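Local coordinates for protein serpin (Taeniopygia guttata, PDB 5HGC) that binds the steroid hormone cortisol and, as a member of the serpin family, may act as a serine protease inhibitor, at residues Ala301-Ile306 with Pro310-Ser315; Ser43-Met48 with Met99-Phe104; Glu192-Val195 with Thr199-Lys202; Asp144-Glu147 with Lys153-Asn156. One frame throughout, in Å; residues are numbered along the deposited sequence.

In the fold
Along the chain, contact 2 comes first, then contact 4, contact 3 and contact 1, none overlapping another. Contact 2 packs helix 39-52 on one face of the serpin beta-sheet A, and contact 4, about 16 Å away between centres, lies on the other, at helix 135-149. Alternate residues of strand 100-106 face these two helices, and on the second side F104 CZ lies 3.6 Å from Y145 CD2. Contact 1, about 15 Å from the centre of contact 2, lies in the turn and loop that lead into strand 316-325 of the same sheet. Contact 3 is a hairpin tip far off, its centre about 47 Å from that of contact 1. The set thus samples both ends of the elongated serpin body and its middle.

Contact 1 of 4, residues Ala301-Ile306 with Pro310-Ser315; sequences ADLSGI and PDLKVS
L312 reaches across from 310-315 into the bend of 301-306, filling the angle between L303 and I306. Its CG lies anti to the backbone N (chi1 173°), which swings the branch inward to these two residues. CB starts at the L303 side chain, 4.2 Å from L303 CB. One step on, CG is 3.9 Å from L303 CD1. The CD2 methyl makes most of the contacts: it touches CB and CD1 of L303 and CB, CG2 and CD1 of I306, with I306 CG2 3.7 Å from L312 CD2 and the two side chains crossing at about a right angle. Branched aliphatic residues suit this place because their methyls can fit together in a buried spot without leaving a polar group to satisfy. L303 extends the apolar row to V314, L303 CD1 lying 4.1 Å from V314 CG2, and M167 of strand 167-176 touches L303, L312 and V314 alike. At the other end, small A301 lets the chains come close, its CB 3.4 Å from L312 O.

No direct hydrogen bond joins the segments. A water takes that role: it donates to A301 O at 3.0 Å and accepts from L312 N at 3.0 Å and from L303 N. Within 301-306, D302 closes an Asx turn, OD1 accepting from S304 N at 3.1 Å and from S304 OG as well, which fixes the chain as it enters the short helix 304-307. The chemistry is therefore divided: leucine and isoleucine methyls supply the buried packing, while one water satisfies backbone groups that do not meet directly.

Contact 2 of 4, residues Ser43-Met48 with Met99-Phe104; sequences STAFAM and MMNAIF. Unlike the reference sequence in segment 43-48: T44 (reference Ala).
N101 lays a face of its side-chain amide on CA and CB of A45 in helix 39-52, N101 OD1 standing nearest, 3.3 Å from A45 CB. The T44 methyl sits beyond the amide nitrogen, N101 ND2 lying 3.6 Å from T44 CG2. Both meetings are van der Waals contacts, and no hydrogen bond crosses between the segments. Small A45 suits the place, since its short side chain lets strand and helix backbones approach to 5.8 Å between A45 CA and N101 CA. T44, which differs from the alanine of the reference sequence, also meets M99, whose CE lies 4.1 Å from T44 OG1.

In the next shell, the T44 hydroxyl is hydrogen-bonded to V40 O, one turn back in its own helix, so this buried polar group is satisfied locally while the methyl CG2 is given to N101. N101 leaves its strand on the helix side, and CG, anti to the carbonyl carbon and beside the backbone N (chi1 -72°), sets the amide face against A45. M99 is held by its carbonyl, bonded to N89 ND2.

Helix 39-52, helix B of serpins, thus packs on strand 100-106 of sheet A, which runs between strands 126-130 and 167-176, while F81 and I85 of helix 74-89 and Y123 of helix 113-123 also pack on T44.

Contact 3 of 4, residues Glu192-Val195 with Thr199-Lys202; sequences EFFV and TTVK
The F194 ring meets T200 at its edge: T200 OG1 lies near the ring plane, 3.5 Å from F194 CD1. Over one face, set toward the rim, E192 C sits 4.3 Å above the plane of the F194 ring. The F193 ring instead leads away from 199-202 to P376, leaving its CB to meet V201. Threonine suits the exposed side, its hydroxyl nearest the ring edge and its methyl touching both CD1 and CE1 of the F194 ring and the E192 carboxyl end, with T200 CG2 3.9 Å from E192 CD. E192 and K202 lie side by side and touch through their aliphatic parts; K202 NZ makes a long, weak ion pair with E190 instead.

F193 and V201 form a hydrogen-bonded antiparallel pair: F193 N donates to V201 O at 2.8 Å, and V201 N returns a bond of 2.9 Å to F193 O, nearly straight at 169°. F193 CB touches V201 CG2 at 3.8 Å, and V195 CG2 adds to that methyl. Burial of F193 suits its apolar type, while V195 and V201 pack on N375.

An exposed side carrying E192, F194, T200 and K202, and another carrying F193 and V201, mark this antiparallel beta hairpin of strands 189-194 and 200-209 in serpin beta-sheet C.

Contact 4 of 4, residues Asp144-Glu147 with Lys153-Asn156; sequences DYIE and KITN
E147 and T155 come together through an extended glutamate: CG lies anti to the backbone N (chi1 177°) and the chain stays straight beyond it (chi2 175°), which lays the stem from CB to the carboxylate alongside the threonine methyl, both side chains pointing the same way. T155 turns its methyl, not its hydroxyl, to this stem, with T155 CG2 3.7 Å from E147 CG and 3.6 Å from E147 OE1. In I146 and I154 alike, CG2 stands opposite the backbone N, and the two methyls meet, I146 CG2 3.7 Å from I154 CG2. Beta-branched residues suit such a spot, since a methyl so near the backbone can pack where chains lie close.

The backbones come close too. I154 O approaches E147 CA at 3.1 Å in a CA-H...O contact, with an angle of 144° at the hydrogen. Toward the sheet, I146 packs on F172 of strand 167-176, and I154 on K320 and S322 of strand 316-325, so the contact straps helix 135-149, helix F of serpins, and the chain leaving it onto sheet A.

No conventional hydrogen bond joins the two segments directly; T150, between them in sequence, has its OG1 hydrogen-bonded to both I146 O and I154 N. Polar linkage thus passes through that threonine, leaving methyl packing and a C-H...O contact to the segments themselves.

Contact 1 of 4, residues Ala301-Ile306 with Pro310-Ser315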
loop_
_atom_site.group_PDB
_atom_site.type_symbol
_atom_site.label_atom_id
_atom_site.label_comp_id
_atom_site.label_asym_id
_atom_site.label_seq_id
_atom_site.Cartn_x
_atom_site.Cartn_y
_atom_site.Cartn_z
ATOM N N ALA A 301 0.853 -18.214 -19.935
ATOM C CA ALA A 301 0.618 -18.458 -18.474
ATOM C C ALA A 301 0.426 -19.919 -18.197
ATOM O O ALA A 301 -0.298 -20.560 -18.931
ATOM C CB ALA A 301 -0.597 -17.701 -17.996
ATOM N N ASP A 302 1.113 -20.459 -17.194
ATOM C CA ASP A 302 0.770 -21.766 -16.641
ATOM C C ASP A 302 0.148 -21.533 -15.252
ATOM O O ASP A 302 0.853 -21.499 -14.199
ATOM C CB ASP A 302 1.987 -22.669 -16.556
ATOM C CG ASP A 302 1.643 -24.062 -16.106
ATOM O OD1 ASP A 302 0.447 -24.309 -15.795
ATOM O OD2 ASP A 302 2.559 -24.933 -16.088
ATOM N N LEU A 303 -1.168 -21.324 -15.259
ATOM C CA LEU A 303 -1.978 -21.323 -14.021
ATOM C C LEU A 303 -2.735 -22.660 -13.772
ATOM O O LEU A 303 -3.886 -22.678 -13.279
ATOM C CB LEU A 303 -2.896 -20.082 -13.961
ATOM C CG LEU A 303 -2.105 -18.753 -13.909
ATOM C CD1 LEU A 303 -3.071 -17.595 -13.972
ATOM C CD2 LEU A 303 -1.176 -18.603 -12.688
ATOM N N SER A 304 -2.058 -23.775 -14.085
ATOM C CA SER A 304 -2.717 -25.077 -14.089
ATOM C C SER A 304 -3.065 -25.530 -12.680
ATOM O O SER A 304 -3.997 -26.315 -12.516
ATOM C CB SER A 304 -1.903 -26.137 -14.839
ATOM O OG SER A 304 -0.674 -26.410 -14.179
ATOM N N GLY A 305 -2.337 -25.005 -11.679
ATOM C CA GLY A 305 -2.667 -25.153 -10.277
ATOM C C GLY A 305 -3.982 -24.528 -9.880
ATOM O O GLY A 305 -4.512 -24.861 -8.800
ATOM N N ILE A 306 -4.538 -23.645 -10.723
ATOM C CA ILE A 306 -5.889 -23.024 -10.439
ATOM C C ILE A 306 -7.047 -23.807 -11.058
ATOM O O ILE A 306 -8.014 -24.141 -10.381
ATOM C CB ILE A 306 -5.939 -21.498 -10.792
ATOM C CG1 ILE A 306 -4.804 -20.741 -10.012
ATOM C CG2 ILE A 306 -7.311 -20.872 -10.517
ATOM C CD1 ILE A 306 -4.595 -19.295 -10.414
ATOM N N PRO A 310 -3.888 -25.814 -18.656
ATOM C CA PRO A 310 -3.182 -24.569 -18.972
ATOM C C PRO A 310 -4.051 -23.653 -19.856
ATOM O O PRO A 310 -3.684 -23.399 -20.986
ATOM C CB PRO A 310 -1.963 -25.067 -19.735
ATOM C CG PRO A 310 -2.491 -26.268 -20.497
ATOM C CD PRO A 310 -3.571 -26.881 -19.635
ATOM N N ASP A 311 -5.180 -23.182 -19.322
ATOM C CA ASP A 311 -6.148 -22.389 -20.051
ATOM C C ASP A 311 -6.424 -21.021 -19.429
ATOM O O ASP A 311 -7.293 -20.305 -19.910
ATOM C CB ASP A 311 -7.479 -23.174 -20.230
ATOM C CG ASP A 311 -8.045 -23.766 -18.903
ATOM O OD1 ASP A 311 -7.595 -23.403 -17.786
ATOM O OD2 ASP A 311 -8.970 -24.607 -18.979
ATOM N N LEU A 312 -5.723 -20.655 -18.352
ATOM C CA LEU A 312 -6.083 -19.436 -17.606
ATOM C C LEU A 312 -4.962 -18.421 -17.689
ATOM O O LEU A 312 -3.808 -18.786 -17.841
ATOM C CB LEU A 312 -6.434 -19.780 -16.145
ATOM C CG LEU A 312 -6.683 -18.639 -15.151
ATOM C CD1 LEU A 312 -8.030 -17.935 -15.304
ATOM C CD2 LEU A 312 -6.582 -19.149 -13.754
ATOM N N LYS A 313 -5.301 -17.145 -17.606
ATOM C CA LYS A 313 -4.311 -16.069 -17.539
ATOM C C LYS A 313 -4.991 -14.921 -16.815
ATOM O O LYS A 313 -6.230 -14.890 -16.687
ATOM C CB LYS A 313 -3.879 -15.618 -18.948
ATOM C CG LYS A 313 -4.965 -14.811 -19.674
ATOM C CD LYS A 313 -4.519 -14.425 -21.073
ATOM C CE LYS A 313 -5.722 -13.902 -21.857
ATOM N NZ LYS A 313 -5.537 -14.097 -23.323
ATOM N N VAL A 314 -4.207 -13.957 -16.349
ATOM C CA VAL A 314 -4.800 -12.869 -15.592
ATOM C C VAL A 314 -5.159 -11.834 -16.605
ATOM O O VAL A 314 -4.277 -11.317 -17.249
ATOM C CB VAL A 314 -3.836 -12.336 -14.501
ATOM C CG1 VAL A 314 -4.456 -11.199 -13.704
ATOM C CG2 VAL A 314 -3.448 -13.484 -13.588
ATOM N N SER A 315 -6.448 -11.557 -16.760
ATOM C CA SER A 315 -6.899 -10.564 -17.738
ATOM C C SER A 315 -6.650 -9.136 -17.226
ATOM O O SER A 315 -6.206 -8.282 -17.959
ATOM C CB SER A 315 -8.391 -10.738 -18.107
ATOM O OG SER A 315 -8.647 -11.985 -18.706
HETATM O O HOH W 1 -2.912 -21.400 -17.841
#

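Contact 2 of 4, residues Ser43-Met48 with Met99-Phe104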
loop_
_atom_site.group_PDB
_atom_site.type_symbol
_atom_site.label_atom_id
_atom_site.label_comp_id
_atom_site.label_asym_id
_atom_site.label_seq_id
_atom_site.Cartn_x
_atom_site.Cartn_y
_atom_site.Cartn_z
ATOM N N SER A 43 1.773 -7.182 -3.026
ATOM C CA SER A 43 2.686 -8.307 -2.922
ATOM C C SER A 43 1.897 -9.537 -2.560
ATOM O O SER A 43 2.167 -10.602 -3.076
ATOM C CB SER A 43 3.731 -8.100 -1.853
ATOM O OG SER A 43 4.716 -7.262 -2.331
ATOM N N THR A 44 0.934 -9.373 -1.665
ATOM C CA THR A 44 0.167 -10.483 -1.144
ATOM C C THR A 44 -0.750 -11.075 -2.232
ATOM O O THR A 44 -0.794 -12.290 -2.323
ATOM C CB THR A 44 -0.605 -10.035 0.095
ATOM O OG1 THR A 44 0.335 -9.585 1.078
ATOM C CG2 THR A 44 -1.374 -11.141 0.672
ATOM N N ALA A 45 -1.419 -10.238 -3.059
ATOM C CA ALA A 45 -2.333 -10.718 -4.097
ATOM C C ALA A 45 -1.544 -11.591 -5.079
ATOM O O ALA A 45 -1.977 -12.708 -5.387
ATOM C CB ALA A 45 -3.025 -9.581 -4.820
ATOM N N PHE A 46 -0.345 -11.142 -5.480
ATOM C CA PHE A 46 0.495 -11.913 -6.405
ATOM C C PHE A 46 1.134 -13.165 -5.890
ATOM O O PHE A 46 1.244 -14.136 -6.638
ATOM C CB PHE A 46 1.490 -11.022 -7.155
ATOM C CG PHE A 46 0.864 -10.406 -8.347
ATOM C CD1 PHE A 46 0.099 -9.256 -8.218
ATOM C CD2 PHE A 46 0.897 -11.065 -9.559
ATOM C CE1 PHE A 46 -0.601 -8.761 -9.313
ATOM C CE2 PHE A 46 0.219 -10.577 -10.665
ATOM C CZ PHE A 46 -0.529 -9.420 -10.550
ATOM N N ALA A 47 1.523 -13.173 -4.621
ATOM C CA ALA A 47 2.112 -14.361 -4.034
ATOM C C ALA A 47 1.031 -15.430 -4.035
ATOM O O ALA A 47 1.277 -16.583 -4.365
ATOM C CB ALA A 47 2.579 -14.081 -2.621
ATOM N N MET A 48 -0.190 -15.010 -3.727
ATOM C CA MET A 48 -1.332 -15.877 -3.780
ATOM C C MET A 48 -1.539 -16.508 -5.176
ATOM O O MET A 48 -1.743 -17.726 -5.255
ATOM C CB MET A 48 -2.519 -15.090 -3.305
ATOM C CG MET A 48 -3.762 -15.890 -3.093
ATOM S SD MET A 48 -5.007 -15.001 -3.998
ATOM C CE MET A 48 -4.800 -15.803 -5.577
ATOM N N MET A 99 -7.093 -5.960 4.838
ATOM C CA MET A 99 -6.722 -5.973 3.425
ATOM C C MET A 99 -7.295 -7.217 2.819
ATOM O O MET A 99 -7.288 -8.268 3.449
ATOM C CB MET A 99 -5.218 -5.920 3.233
ATOM C CG MET A 99 -4.388 -7.014 3.871
ATOM S SD MET A 99 -2.809 -7.071 2.987
ATOM C CE MET A 99 -2.021 -8.215 4.088
ATOM N N MET A 100 -7.806 -7.085 1.599
ATOM C CA MET A 100 -8.555 -8.164 0.953
ATOM C C MET A 100 -8.157 -8.392 -0.492
ATOM O O MET A 100 -7.889 -7.436 -1.239
ATOM C CB MET A 100 -10.044 -7.899 1.073
ATOM C CG MET A 100 -10.527 -7.961 2.522
ATOM S SD MET A 100 -11.963 -6.972 3.072
ATOM C CE MET A 100 -11.525 -5.243 2.765
ATOM N N ASN A 101 -8.101 -9.681 -0.834
ATOM C CA ASN A 101 -7.809 -10.248 -2.157
ATOM C C ASN A 101 -9.031 -10.993 -2.630
ATOM O O ASN A 101 -9.627 -11.730 -1.841
ATOM C CB ASN A 101 -6.755 -11.327 -2.004
ATOM C CG ASN A 101 -5.410 -10.756 -1.714
ATOM O OD1 ASN A 101 -5.083 -9.639 -2.186
ATOM N ND2 ASN A 101 -4.609 -11.489 -0.920
ATOM N N ALA A 102 -9.432 -10.794 -3.881
ATOM C CA ALA A 102 -10.514 -11.570 -4.482
ATOM C C ALA A 102 -10.177 -11.836 -5.933
ATOM O O ALA A 102 -9.447 -11.049 -6.553
ATOM C CB ALA A 102 -11.874 -10.906 -4.335
ATOM N N ILE A 103 -10.644 -12.996 -6.419
ATOM C CA ILE A 103 -10.641 -13.330 -7.829
ATOM C C ILE A 103 -12.028 -13.530 -8.390
ATOM O O ILE A 103 -12.890 -14.084 -7.732
ATOM C CB ILE A 103 -9.698 -14.476 -8.225
ATOM C CG1 ILE A 103 -10.058 -15.787 -7.533
ATOM C CG2 ILE A 103 -8.283 -14.079 -7.918
ATOM C CD1 ILE A 103 -9.359 -17.037 -8.074
ATOM N N PHE A 104 -12.237 -13.006 -9.590
ATOM C CA PHE A 104 -13.479 -13.168 -10.326
ATOM C C PHE A 104 -13.127 -13.917 -11.606
ATOM O O PHE A 104 -12.366 -13.389 -12.450
ATOM C CB PHE A 104 -14.115 -11.801 -10.560
ATOM C CG PHE A 104 -14.455 -11.102 -9.288
ATOM C CD1 PHE A 104 -13.483 -10.266 -8.624
ATOM C CD2 PHE A 104 -15.741 -11.277 -8.690
ATOM C CE1 PHE A 104 -13.818 -9.622 -7.407
ATOM C CE2 PHE A 104 -16.080 -10.616 -7.493
ATOM C CZ PHE A 104 -15.113 -9.798 -6.851
#

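Contact 3 of 4, residues Glu192-Val195 with Thr199-Lys202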
loop_
_atom_site.group_PDB
_atom_site.type_symbol
_atom_site.label_atom_id
_atom_site.label_comp_id
_atom_site.label_asym_id
_atom_site.label_seq_id
_atom_site.Cartn_x
_atom_site.Cartn_y
_atom_site.Cartn_z
ATOM N N GLU A 192 -3.235 27.367 2.862
ATOM C CA GLU A 192 -2.902 27.201 1.502
ATOM C C GLU A 192 -1.927 26.073 1.311
ATOM O O GLU A 192 -0.993 25.922 2.100
ATOM C CB GLU A 192 -2.312 28.493 0.969
ATOM C CG GLU A 192 -3.378 29.483 0.534
ATOM C CD GLU A 192 -2.803 30.742 -0.093
ATOM O OE1 GLU A 192 -1.556 30.967 -0.039
ATOM O OE2 GLU A 192 -3.629 31.511 -0.629
ATOM N N PHE A 193 -2.145 25.303 0.238
ATOM C CA PHE A 193 -1.282 24.209 -0.156
ATOM C C PHE A 193 -0.831 24.510 -1.564
ATOM O O PHE A 193 -1.661 24.780 -2.449
ATOM C CB PHE A 193 -2.038 22.847 -0.082
ATOM C CG PHE A 193 -1.143 21.661 -0.280
ATOM C CD1 PHE A 193 -0.711 21.291 -1.562
ATOM C CD2 PHE A 193 -0.692 20.923 0.821
ATOM C CE1 PHE A 193 0.171 20.238 -1.758
ATOM C CE2 PHE A 193 0.201 19.864 0.628
ATOM C CZ PHE A 193 0.620 19.513 -0.664
ATOM N N PHE A 194 0.475 24.410 -1.793
ATOM C CA PHE A 194 1.079 24.823 -3.058
ATOM C C PHE A 194 1.404 23.613 -3.895
ATOM O O PHE A 194 2.435 22.993 -3.718
ATOM C CB PHE A 194 2.266 25.830 -2.851
ATOM C CG PHE A 194 1.909 26.958 -1.885
ATOM C CD1 PHE A 194 1.110 28.048 -2.313
ATOM C CD2 PHE A 194 2.259 26.875 -0.505
ATOM C CE1 PHE A 194 0.701 29.044 -1.404
ATOM C CE2 PHE A 194 1.852 27.870 0.393
ATOM C CZ PHE A 194 1.076 28.957 -0.061
ATOM N N VAL A 195 0.484 23.299 -4.807
ATOM C CA VAL A 195 0.622 22.204 -5.749
ATOM C C VAL A 195 1.734 22.372 -6.806
ATOM O O VAL A 195 2.540 21.430 -6.963
ATOM C CB VAL A 195 -0.734 21.888 -6.420
ATOM C CG1 VAL A 195 -0.638 20.650 -7.299
ATOM C CG2 VAL A 195 -1.843 21.695 -5.384
ATOM N N THR A 199 -0.655 26.325 -9.569
ATOM C CA THR A 199 -1.839 25.905 -8.747
ATOM C C THR A 199 -1.667 25.899 -7.228
ATOM O O THR A 199 -0.647 25.457 -6.710
ATOM C CB THR A 199 -2.360 24.501 -9.124
ATOM O OG1 THR A 199 -1.685 24.041 -10.295
ATOM C CG2 THR A 199 -3.910 24.504 -9.328
ATOM N N THR A 200 -2.724 26.334 -6.548
ATOM C CA THR A 200 -2.750 26.596 -5.114
ATOM C C THR A 200 -4.130 26.275 -4.597
ATOM O O THR A 200 -5.108 26.765 -5.140
ATOM C CB THR A 200 -2.426 28.089 -4.813
ATOM O OG1 THR A 200 -1.038 28.316 -5.115
ATOM C CG2 THR A 200 -2.764 28.501 -3.310
ATOM N N VAL A 201 -4.220 25.463 -3.553
ATOM C CA VAL A 201 -5.547 25.021 -3.092
ATOM C C VAL A 201 -5.716 25.284 -1.598
ATOM O O VAL A 201 -4.735 25.464 -0.890
ATOM C CB VAL A 201 -5.838 23.518 -3.416
ATOM C CG1 VAL A 201 -5.755 23.214 -4.925
ATOM C CG2 VAL A 201 -4.898 22.609 -2.639
ATOM N N LYS A 202 -6.950 25.320 -1.129
ATOM C CA LYS A 202 -7.142 25.400 0.282
ATOM C C LYS A 202 -7.457 24.020 0.857
ATOM O O LYS A 202 -8.192 23.253 0.256
ATOM C CB LYS A 202 -8.066 26.563 0.679
ATOM C CG LYS A 202 -7.229 27.861 0.807
ATOM C CD LYS A 202 -8.037 29.136 1.005
ATOM C CE LYS A 202 -8.368 29.780 -0.340
ATOM N NZ LYS A 202 -9.787 30.244 -0.375
#

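Contact 4 of 4, residues Asp144-Glu147 with Lys153-Asn156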
loop_
_atom_site.group_PDB
_atom_site.type_symbol
_atom_site.label_atom_id
_atom_site.label_comp_id
_atom_site.label_asym_id
_atom_site.label_seq_id
_atom_site.Cartn_x
_atom_site.Cartn_y
_atom_site.Cartn_z
ATOM N N ASP A 144 -20.634 -3.812 -5.751
ATOM C CA ASP A 144 -21.407 -4.038 -4.549
ATOM C C ASP A 144 -20.631 -4.880 -3.553
ATOM O O ASP A 144 -20.759 -4.689 -2.323
ATOM C CB ASP A 144 -22.723 -4.724 -4.877
ATOM C CG ASP A 144 -23.719 -3.783 -5.567
ATOM O OD1 ASP A 144 -23.482 -2.541 -5.591
ATOM O OD2 ASP A 144 -24.733 -4.298 -6.091
ATOM N N TYR A 145 -19.825 -5.800 -4.094
ATOM C CA TYR A 145 -19.033 -6.679 -3.281
ATOM C C TYR A 145 -17.960 -5.880 -2.536
ATOM O O TYR A 145 -17.830 -6.009 -1.282
ATOM C CB TYR A 145 -18.441 -7.785 -4.120
ATOM C CG TYR A 145 -17.362 -8.507 -3.400
ATOM C CD1 TYR A 145 -17.661 -9.421 -2.356
ATOM C CD2 TYR A 145 -15.987 -8.262 -3.732
ATOM C CE1 TYR A 145 -16.634 -10.072 -1.687
ATOM C CE2 TYR A 145 -14.964 -8.895 -3.048
ATOM C CZ TYR A 145 -15.308 -9.804 -2.049
ATOM O OH TYR A 145 -14.309 -10.456 -1.448
ATOM N N ILE A 146 -17.235 -5.041 -3.292
ATOM C CA ILE A 146 -16.190 -4.161 -2.719
ATOM C C ILE A 146 -16.804 -3.211 -1.726
ATOM O O ILE A 146 -16.249 -3.018 -0.647
ATOM C CB ILE A 146 -15.390 -3.365 -3.763
ATOM C CG1 ILE A 146 -14.977 -4.276 -4.946
ATOM C CG2 ILE A 146 -14.167 -2.686 -3.130
ATOM C CD1 ILE A 146 -13.985 -5.394 -4.652
ATOM N N GLU A 147 -17.958 -2.656 -2.063
ATOM C CA GLU A 147 -18.616 -1.745 -1.167
ATOM C C GLU A 147 -19.029 -2.395 0.151
ATOM O O GLU A 147 -18.840 -1.812 1.227
ATOM C CB GLU A 147 -19.808 -1.101 -1.848
ATOM C CG GLU A 147 -20.595 -0.168 -0.938
ATOM C CD GLU A 147 -21.691 0.527 -1.703
ATOM O OE1 GLU A 147 -21.703 0.397 -2.957
ATOM O OE2 GLU A 147 -22.525 1.203 -1.055
ATOM N N LYS A 153 -16.610 2.112 2.549
ATOM C CA LYS A 153 -15.413 2.971 2.311
ATOM C C LYS A 153 -14.826 2.976 0.920
ATOM O O LYS A 153 -14.138 3.919 0.564
ATOM C CB LYS A 153 -14.312 2.675 3.326
ATOM C CG LYS A 153 -14.763 2.831 4.780
ATOM C CD LYS A 153 -15.150 4.275 5.155
ATOM C CE LYS A 153 -15.531 4.345 6.635
ATOM N NZ LYS A 153 -15.778 5.735 7.099
ATOM N N ILE A 154 -15.052 1.914 0.156
ATOM C CA ILE A 154 -14.559 1.829 -1.210
ATOM C C ILE A 154 -15.712 1.309 -2.047
ATOM O O ILE A 154 -16.289 0.265 -1.721
ATOM C CB ILE A 154 -13.390 0.847 -1.384
ATOM C CG1 ILE A 154 -12.179 1.255 -0.562
ATOM C CG2 ILE A 154 -12.972 0.785 -2.854
ATOM C CD1 ILE A 154 -10.976 0.313 -0.705
ATOM N N THR A 155 -16.033 2.038 -3.116
ATOM C CA THR A 155 -17.076 1.641 -4.072
ATOM C C THR A 155 -16.413 1.689 -5.467
ATOM O O THR A 155 -15.269 2.156 -5.618
ATOM C CB THR A 155 -18.262 2.633 -4.006
ATOM O OG1 THR A 155 -17.747 3.935 -4.249
ATOM C CG2 THR A 155 -18.944 2.685 -2.612
ATOM N N ASN A 156 -17.113 1.224 -6.487
ATOM C CA ASN A 156 -16.642 1.425 -7.890
ATOM C C ASN A 156 -15.234 0.984 -8.199
ATOM O O ASN A 156 -14.515 1.720 -8.896
ATOM C CB ASN A 156 -16.763 2.883 -8.383
ATOM C CG ASN A 156 -18.180 3.424 -8.318
ATOM O OD1 ASN A 156 -19.172 2.683 -8.451
ATOM N ND2 ASN A 156 -18.286 4.739 -8.123
#